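Local structure of uncharacterized protein MJ1062 (Methanocaldococcus jannaschii, 3EO4) at residues V81-L86 against L116-N121; D89-G94 against I122-A127; L26-R31 against L47-H52. The protein is of unknown function, but this C-terminal domain has the fold of the GNAT acetyltransferases and is therefore thought to transfer acyl groups. All blocks are in the same frame, centred on the assembly; numbering follows the deposited sequence.

Contact 1: residues V81-L86 against L116-N121; sequences VNVSQL and LKWLKN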
# COMPACT_ATOMS: atom_id res chain seq x y z
N VAL A 81 -11.53 -5.86 -5.33
CA VAL A 81 -12.19 -7.02 -5.95
C VAL A 81 -12.52 -6.63 -7.39
O VAL A 81 -12.78 -5.45 -7.68
CB VAL A 81 -13.45 -7.48 -5.14
CG1 VAL A 81 -14.57 -6.45 -5.19
CG2 VAL A 81 -13.92 -8.90 -5.57
N ASN A 82 -12.44 -7.60 -8.30
CA ASN A 82 -12.52 -7.35 -9.74
C ASN A 82 -13.12 -8.54 -10.50
O ASN A 82 -13.06 -9.67 -9.99
CB ASN A 82 -11.14 -6.98 -10.33
CG ASN A 82 -10.14 -8.14 -10.26
OD1 ASN A 82 -10.40 -9.24 -10.75
ND2 ASN A 82 -8.98 -7.88 -9.68
N VAL A 83 -13.71 -8.27 -11.68
CA VAL A 83 -14.16 -9.29 -12.64
C VAL A 83 -13.63 -8.92 -13.99
O VAL A 83 -13.67 -7.77 -14.38
CB VAL A 83 -15.71 -9.40 -12.77
CG1 VAL A 83 -16.31 -9.70 -11.44
CG2 VAL A 83 -16.30 -8.11 -13.24
N SER A 84 -13.13 -9.91 -14.70
CA SER A 84 -12.59 -9.67 -16.02
C SER A 84 -13.13 -10.77 -16.94
O SER A 84 -13.83 -11.67 -16.48
CB SER A 84 -11.06 -9.66 -15.96
OG SER A 84 -10.56 -10.88 -15.43
N GLN A 85 -12.83 -10.67 -18.24
CA GLN A 85 -13.37 -11.58 -19.24
C GLN A 85 -14.91 -11.51 -19.31
O GLN A 85 -15.56 -12.54 -19.47
CB GLN A 85 -12.85 -13.02 -19.02
CG GLN A 85 -11.32 -13.08 -18.96
CD GLN A 85 -10.77 -14.44 -18.56
OE1 GLN A 85 -9.98 -14.54 -17.62
NE2 GLN A 85 -11.12 -15.48 -19.31
N LEU A 86 -15.46 -10.31 -19.18
CA LEU A 86 -16.91 -10.06 -19.20
C LEU A 86 -17.53 -10.28 -20.57
O LEU A 86 -18.75 -10.34 -20.70
CB LEU A 86 -17.22 -8.62 -18.76
CG LEU A 86 -17.10 -8.33 -17.26
CD1 LEU A 86 -17.23 -6.81 -16.99
CD2 LEU A 86 -18.10 -9.20 -16.39
N LEU A 116 -20.66 -11.53 -7.35
CA LEU A 116 -21.51 -12.59 -7.89
C LEU A 116 -22.97 -12.17 -8.05
O LEU A 116 -23.62 -12.55 -9.03
CB LEU A 116 -21.43 -13.89 -7.06
CG LEU A 116 -20.02 -14.49 -6.88
CD1 LEU A 116 -20.08 -15.62 -5.88
CD2 LEU A 116 -19.37 -14.95 -8.19
N LYS A 117 -23.48 -11.40 -7.09
CA LYS A 117 -24.86 -10.94 -7.16
C LYS A 117 -25.02 -9.97 -8.34
O LYS A 117 -26.01 -10.02 -9.07
CB LYS A 117 -25.29 -10.29 -5.84
CG LYS A 117 -26.81 -10.17 -5.66
CD LYS A 117 -27.42 -11.54 -5.23
CE LYS A 117 -28.78 -11.85 -5.92
NZ LYS A 117 -29.88 -10.96 -5.49
N TRP A 118 -24.05 -9.08 -8.52
CA TRP A 118 -24.10 -8.11 -9.61
C TRP A 118 -24.05 -8.84 -10.95
O TRP A 118 -24.84 -8.55 -11.83
CB TRP A 118 -22.92 -7.15 -9.50
CG TRP A 118 -22.79 -6.18 -10.66
CD1 TRP A 118 -23.54 -5.07 -10.88
CD2 TRP A 118 -21.84 -6.25 -11.74
NE1 TRP A 118 -23.14 -4.44 -12.04
CE2 TRP A 118 -22.08 -5.14 -12.58
CE3 TRP A 118 -20.84 -7.15 -12.10
CZ2 TRP A 118 -21.34 -4.89 -13.74
CZ3 TRP A 118 -20.09 -6.91 -13.25
CH2 TRP A 118 -20.35 -5.79 -14.06
N LEU A 119 -23.15 -9.81 -11.09
CA LEU A 119 -23.06 -10.64 -12.32
C LEU A 119 -24.35 -11.38 -12.68
O LEU A 119 -24.80 -11.36 -13.84
CB LEU A 119 -21.93 -11.67 -12.19
CG LEU A 119 -20.52 -11.14 -12.16
CD1 LEU A 119 -19.60 -12.30 -11.77
CD2 LEU A 119 -20.14 -10.54 -13.55
N LYS A 120 -24.91 -12.05 -11.67
CA LYS A 120 -26.16 -12.79 -11.78
C LYS A 120 -27.31 -11.91 -12.27
O LYS A 120 -28.08 -12.30 -13.15
CB LYS A 120 -26.54 -13.41 -10.44
CG LYS A 120 -27.72 -14.33 -10.53
CD LYS A 120 -27.95 -15.09 -9.22
CE LYS A 120 -29.16 -16.01 -9.35
NZ LYS A 120 -28.90 -17.32 -8.66
N ASN A 121 -27.40 -10.71 -11.72
CA ASN A 121 -28.55 -9.87 -11.96
C ASN A 121 -28.61 -9.32 -13.40
O ASN A 121 -29.69 -9.01 -13.90
CB ASN A 121 -28.56 -8.72 -10.96
CG ASN A 121 -29.10 -9.13 -9.61
OD1 ASN A 121 -29.61 -10.25 -9.41
ND2 ASN A 121 -29.03 -8.20 -8.66
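Trp118 is the first residue of the helical segment 116-121 to meet the strand end, and it does so with the far corner of its six-membered ring. Its CG lies anti to the backbone N (chi1 174°), which swings the indole out from the helix so that CZ3 comes 4.0 Å from Val83 CG2. The two side chains meet obliquely, and a second methyl, Leu86 CD2, approaches the same CZ3 at 4.4 Å.

Leu119, one residue on, sends its two methyls to different partners. Its CD1 lies 4.2 Å from Val83 CG1, whereas CD2 makes the closest approach of this contact, 3.7 Å to Leu86 CD2. Val83 divides its branches in the same way, CG1 to the leucine and CG2 to the tryptophan, while Leu86 sends CD2 to Leu119 and brings both methyls near the outer rim of the indole. The backbones stay well apart, with Val83 CA 9.0 Å from Leu119 CA, and all four contacts between the segments are between apolar side chains.

Leu86 also lines the pocket in which a polyether molecule, probably from the crystallisation liquor, is bound. Around the contact, helix 107-121 lies against one face of the antiparallel sheet of this GNAT domain: Trp118 reaches across to strand 63-71, meeting Trp65 edge-to-face, while Leu119 extends to Ile93 on strand 92-97 and Ala127 on strand 126-132.

Contact 2: residues D89-G94 against I122-A127; sequences DNPEIG and IGYKKA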
# COMPACT_ATOMS: atom_id res chain seq x y z
N ASP A 89 -19.01 -16.02 -21.37
CA ASP A 89 -20.10 -16.47 -20.50
C ASP A 89 -19.62 -16.91 -19.11
O ASP A 89 -20.40 -17.46 -18.35
CB ASP A 89 -20.86 -17.61 -21.18
CG ASP A 89 -20.04 -18.89 -21.28
OD1 ASP A 89 -18.82 -18.85 -21.02
OD2 ASP A 89 -20.63 -19.94 -21.61
N ASN A 90 -18.33 -16.69 -18.81
CA ASN A 90 -17.68 -17.24 -17.60
C ASN A 90 -16.56 -16.29 -17.17
O ASN A 90 -15.36 -16.54 -17.37
CB ASN A 90 -17.20 -18.67 -17.87
CG ASN A 90 -16.88 -19.47 -16.60
OD1 ASN A 90 -16.52 -18.92 -15.55
ND2 ASN A 90 -16.97 -20.80 -16.73
N PRO A 91 -16.96 -15.14 -16.62
CA PRO A 91 -15.96 -14.16 -16.21
C PRO A 91 -15.12 -14.64 -15.02
O PRO A 91 -15.56 -15.49 -14.20
CB PRO A 91 -16.81 -12.94 -15.82
CG PRO A 91 -18.14 -13.48 -15.51
CD PRO A 91 -18.33 -14.64 -16.43
N GLU A 92 -13.93 -14.06 -14.94
CA GLU A 92 -12.95 -14.37 -13.91
C GLU A 92 -13.00 -13.34 -12.78
O GLU A 92 -13.00 -12.12 -13.03
CB GLU A 92 -11.57 -14.41 -14.53
CG GLU A 92 -10.48 -14.73 -13.52
CD GLU A 92 -9.11 -14.81 -14.18
OE1 GLU A 92 -9.03 -15.12 -15.37
OE2 GLU A 92 -8.10 -14.58 -13.50
N ILE A 93 -13.03 -13.83 -11.54
CA ILE A 93 -13.08 -12.96 -10.35
C ILE A 93 -11.71 -12.95 -9.68
O ILE A 93 -11.14 -14.01 -9.43
CB ILE A 93 -14.09 -13.48 -9.27
CG1 ILE A 93 -15.42 -13.90 -9.88
CG2 ILE A 93 -14.25 -12.50 -8.07
CD1 ILE A 93 -16.13 -12.81 -10.48
N GLY A 94 -11.23 -11.75 -9.36
CA GLY A 94 -10.00 -11.57 -8.57
C GLY A 94 -10.28 -10.82 -7.27
O GLY A 94 -11.18 -9.96 -7.21
N ILE A 122 -27.44 -9.22 -14.02
CA ILE A 122 -27.34 -8.85 -15.43
C ILE A 122 -27.24 -10.02 -16.40
O ILE A 122 -27.05 -9.81 -17.60
CB ILE A 122 -26.21 -7.84 -15.72
CG1 ILE A 122 -24.87 -8.36 -15.22
CG2 ILE A 122 -26.58 -6.45 -15.13
CD1 ILE A 122 -23.75 -7.55 -15.70
N GLY A 123 -27.37 -11.24 -15.88
CA GLY A 123 -27.57 -12.41 -16.69
C GLY A 123 -26.42 -13.37 -16.94
O GLY A 123 -26.54 -14.22 -17.81
N TYR A 124 -25.31 -13.23 -16.21
CA TYR A 124 -24.29 -14.28 -16.22
C TYR A 124 -24.81 -15.49 -15.47
O TYR A 124 -25.59 -15.37 -14.53
CB TYR A 124 -22.97 -13.79 -15.59
CG TYR A 124 -22.28 -12.77 -16.45
CD1 TYR A 124 -21.43 -13.19 -17.51
CD2 TYR A 124 -22.46 -11.39 -16.24
CE1 TYR A 124 -20.77 -12.26 -18.31
CE2 TYR A 124 -21.80 -10.45 -17.04
CZ TYR A 124 -20.97 -10.90 -18.10
OH TYR A 124 -20.34 -10.00 -18.94
N LYS A 125 -24.37 -16.67 -15.89
CA LYS A 125 -24.80 -17.93 -15.28
C LYS A 125 -23.62 -18.67 -14.62
O LYS A 125 -23.83 -19.57 -13.81
CB LYS A 125 -25.54 -18.81 -16.31
CG LYS A 125 -26.82 -18.18 -16.98
CD LYS A 125 -28.03 -18.07 -16.01
CE LYS A 125 -29.40 -17.91 -16.72
NZ LYS A 125 -29.74 -16.51 -17.24
N LYS A 126 -22.38 -18.29 -14.98
CA LYS A 126 -21.15 -18.86 -14.39
C LYS A 126 -20.09 -17.79 -14.13
O LYS A 126 -20.14 -16.70 -14.73
CB LYS A 126 -20.49 -19.90 -15.32
CG LYS A 126 -21.39 -20.57 -16.28
CD LYS A 126 -20.61 -21.06 -17.48
CE LYS A 126 -21.21 -22.35 -17.99
NZ LYS A 126 -21.27 -23.39 -16.88
N ALA A 127 -19.12 -18.15 -13.28
CA ALA A 127 -17.97 -17.33 -12.96
C ALA A 127 -16.87 -18.24 -12.45
O ALA A 127 -17.15 -19.36 -11.99
CB ALA A 127 -18.30 -16.23 -11.90
O HOH W 1 -22.87 -16.79 -18.12
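Pro91, Lys126 and Ala127 carry the contact where two parallel strands, 92-97 and 126-132, begin side by side. Helix 107-121 links them, making a beta-alpha-beta crossover of the GNAT fold; in this family the corresponding strands typically diverge farther along to leave the cleft for acetyl-CoA.

Pro91 works with both its ring and its carbonyl. CG sits over one face of the Tyr124 ring, 4.2 Å from the centroid and 26° off the normal, a CH-pi contact, and the neighbouring CD packs 3.6 Å from Tyr124 CD1. At the far end of the tyrosine, its OH probably bonds to Leu86 O, though the modelled distance is too short to rely on. Toward the second strand, Ala127 CA comes 3.3 Å from Pro91 O in a bent CA-H...O contact. The methyl of Ala127 continues the apolar line, with CB 4.2 Å from Ile93 CG1.

Lys126 contributes its aliphatic stem. The Asn90 amide crosses it at about a right angle, ND2 lying 3.7 Å from Lys126 CD. Because CG of Asn90 is anti to its backbone N (chi1 -164°), the amide is carried across the beginning of the second strand, where OD1 is bonded by His128 ND1. Asp89 OD2 stays 5.9 Å from Lys126 NZ, so any attraction between these opposite charges acts at a distance.

Before the second strand, Gly123, with its positive phi, is the C-prime residue of the Schellman motif that ends helix 107-121. Just beyond that turn a single water joins the segments, donating to Asp89 O and accepting from Lys125 N at 2.7 Å.

Contact 3: residues L26-R31 against L47-H52; sequences LLMAWR and LKWEEH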
# COMPACT_ATOMS: atom_id res chain seq x y z
N LEU A 26 -2.36 3.18 -4.12
CA LEU A 26 -2.70 2.30 -3.01
C LEU A 26 -2.82 0.85 -3.50
O LEU A 26 -2.25 -0.06 -2.90
CB LEU A 26 -3.99 2.73 -2.34
CG LEU A 26 -4.63 1.79 -1.33
CD1 LEU A 26 -3.66 1.51 -0.20
CD2 LEU A 26 -5.90 2.47 -0.75
N LEU A 27 -3.54 0.66 -4.60
CA LEU A 27 -3.60 -0.64 -5.26
C LEU A 27 -2.21 -1.15 -5.61
O LEU A 27 -1.88 -2.31 -5.31
CB LEU A 27 -4.52 -0.62 -6.48
CG LEU A 27 -4.69 -2.01 -7.15
CD1 LEU A 27 -5.48 -3.05 -6.28
CD2 LEU A 27 -5.29 -1.92 -8.59
N MSE A 28 -1.37 -0.33 -6.21
CA MSE A 28 0.00 -0.80 -6.48
C MSE A 28 0.74 -1.17 -5.18
O MSE A 28 1.49 -2.13 -5.15
CB MSE A 28 0.82 0.21 -7.26
CG MSE A 28 2.19 -0.31 -7.64
SE MSE A 28 3.18 0.99 -8.73
CE MSE A 28 3.00 2.52 -7.55
N ALA A 29 0.53 -0.41 -4.12
CA ALA A 29 1.21 -0.67 -2.86
C ALA A 29 0.85 -2.04 -2.24
O ALA A 29 1.72 -2.75 -1.71
CB ALA A 29 0.97 0.45 -1.87
N TRP A 30 -0.41 -2.41 -2.34
CA TRP A 30 -0.83 -3.74 -1.95
C TRP A 30 -0.20 -4.84 -2.82
O TRP A 30 0.31 -5.83 -2.31
CB TRP A 30 -2.33 -3.85 -2.05
CG TRP A 30 -3.07 -3.06 -1.01
CD1 TRP A 30 -2.67 -2.76 0.28
CD2 TRP A 30 -4.38 -2.50 -1.17
NE1 TRP A 30 -3.66 -2.04 0.93
CE2 TRP A 30 -4.72 -1.87 0.05
CE3 TRP A 30 -5.30 -2.49 -2.24
CZ2 TRP A 30 -5.95 -1.22 0.24
CZ3 TRP A 30 -6.51 -1.83 -2.05
CH2 TRP A 30 -6.84 -1.22 -0.80
N ARG A 31 -0.22 -4.68 -4.13
CA ARG A 31 0.33 -5.70 -5.04
C ARG A 31 1.85 -5.82 -5.05
O ARG A 31 2.39 -6.75 -5.67
CB ARG A 31 -0.16 -5.45 -6.48
CG ARG A 31 -1.68 -5.49 -6.59
CD ARG A 31 -2.12 -5.55 -8.05
NE ARG A 31 -2.40 -6.93 -8.47
CZ ARG A 31 -1.52 -7.75 -9.03
NH1 ARG A 31 -1.91 -8.99 -9.35
NH2 ARG A 31 -0.26 -7.36 -9.27
N LEU A 47 5.95 -4.10 -8.10
CA LEU A 47 5.56 -3.56 -9.41
C LEU A 47 6.29 -2.28 -9.76
O LEU A 47 6.79 -1.60 -8.88
CB LEU A 47 4.07 -3.29 -9.40
CG LEU A 47 3.06 -4.32 -9.90
CD1 LEU A 47 3.51 -5.78 -9.77
CD2 LEU A 47 1.71 -4.07 -9.25
N LYS A 48 6.36 -1.94 -11.04
CA LYS A 48 6.83 -0.62 -11.43
C LYS A 48 5.62 0.19 -11.87
O LYS A 48 4.69 -0.35 -12.47
CB LYS A 48 7.88 -0.72 -12.55
CG LYS A 48 9.00 -1.67 -12.19
CD LYS A 48 10.12 -1.70 -13.22
CE LYS A 48 10.97 -2.92 -13.01
NZ LYS A 48 12.11 -2.95 -13.94
N TRP A 49 5.60 1.49 -11.56
CA TRP A 49 4.51 2.36 -11.98
C TRP A 49 4.19 2.20 -13.48
O TRP A 49 3.03 2.01 -13.85
CB TRP A 49 4.80 3.81 -11.63
CG TRP A 49 3.73 4.77 -12.09
CD1 TRP A 49 3.81 5.65 -13.13
CD2 TRP A 49 2.42 4.93 -11.51
NE1 TRP A 49 2.62 6.35 -13.24
CE2 TRP A 49 1.76 5.92 -12.27
CE3 TRP A 49 1.75 4.32 -10.44
CZ2 TRP A 49 0.45 6.34 -11.97
CZ3 TRP A 49 0.43 4.73 -10.15
CH2 TRP A 49 -0.19 5.73 -10.91
N GLU A 50 5.20 2.24 -14.34
CA GLU A 50 4.94 2.13 -15.78
C GLU A 50 4.14 0.88 -16.14
O GLU A 50 3.19 0.96 -16.90
CB GLU A 50 6.24 2.27 -16.61
CG GLU A 50 7.10 1.02 -16.59
CD GLU A 50 8.53 1.31 -16.23
OE1 GLU A 50 9.36 1.40 -17.18
OE2 GLU A 50 8.83 1.45 -15.00
N GLU A 51 4.47 -0.26 -15.52
CA GLU A 51 3.72 -1.51 -15.72
C GLU A 51 2.30 -1.41 -15.15
O GLU A 51 1.32 -1.82 -15.77
CB GLU A 51 4.40 -2.67 -15.00
CG GLU A 51 5.85 -2.93 -15.37
CD GLU A 51 6.55 -3.88 -14.39
OE1 GLU A 51 6.07 -4.06 -13.22
OE2 GLU A 51 7.62 -4.43 -14.78
N HIS A 52 2.21 -0.89 -13.94
CA HIS A 52 0.93 -0.72 -13.30
C HIS A 52 0.01 0.22 -14.09
O HIS A 52 -1.19 -0.03 -14.22
CB HIS A 52 1.16 -0.18 -11.89
CG HIS A 52 -0.08 -0.09 -11.07
ND1 HIS A 52 -0.86 -1.18 -10.78
CD2 HIS A 52 -0.65 0.96 -10.45
CE1 HIS A 52 -1.88 -0.81 -10.03
NE2 HIS A 52 -1.77 0.49 -9.81
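His52 presents one ring face to Met28, a selenomethionine here, and its edge to Leu27 and to Trp49 CZ3. Met28 CB lies 3.7 Å from the imidazole centroid and 16° off the normal, a CH-pi contact displaced toward the rim, while Leu27 CD2 comes up near the ring plane, 3.9 Å from His52 CE1. The imidazole is anchored by a bond from its NE2 to Leu24 O. The Trp49 indole is met at its edge: Met28 CE approaches to 3.6 Å from Trp49 CE3, and SE sits beside the six-membered ring, 82° off its normal, a Met-aromatic contact. The third flat group, the Arg31 guanidinium, has Leu47 CD2 near its plane, and the same methyl packs 3.6 Å from Arg31 CB.

These residues join helices 24-31 and 49-58, the pair that in the GNAT fold lies between the first two long strands, here 13-18 and 63-71. Met28 has the largest share in bridging them. Its chain runs out with CG anti to the backbone N (chi1 -176°), carrying SE to the first turn of the second helix, and the bend at the last torsion turns CE to the Trp49 edge. On the way its CG slides past Leu47, 3.9 Å from Leu47 CB.

Lys48 is the N-cap of that second helix, and its backbone N bonds to Glu51 OE1 at 3.1 Å, meeting the oxygen from above the carboxylate plane. The second subunit also reaches this helix pair: its Arg76 makes a cation-pi contact with Trp49. Arg31 NH1 forms a salt bridge with a sulfonate oxygen of a bound buffer molecule.

Contact 3 comes first along the chain: it closes a loop of 15 residues, including the short helix 34-37, and pairs two helices at the dimer interface before the long strands 63-71 and 74-84 are laid down. Contacts 1 and 2 follow and cross one another, since 81-86 and 89-94 both open before 116-121 and then 122-127 close them. Their first segments lie on neighbouring strands and touch directly, with Ser84 N probably bonded to Glu92 O; contact 1 uses the end of helix 107-121 and contact 2 the chain just after it. Together they tie the five-stranded sheet to helix 107-121 and to strand 126-132 of the second sheet. Contact 3 lies on the opposite side of the chain's centre.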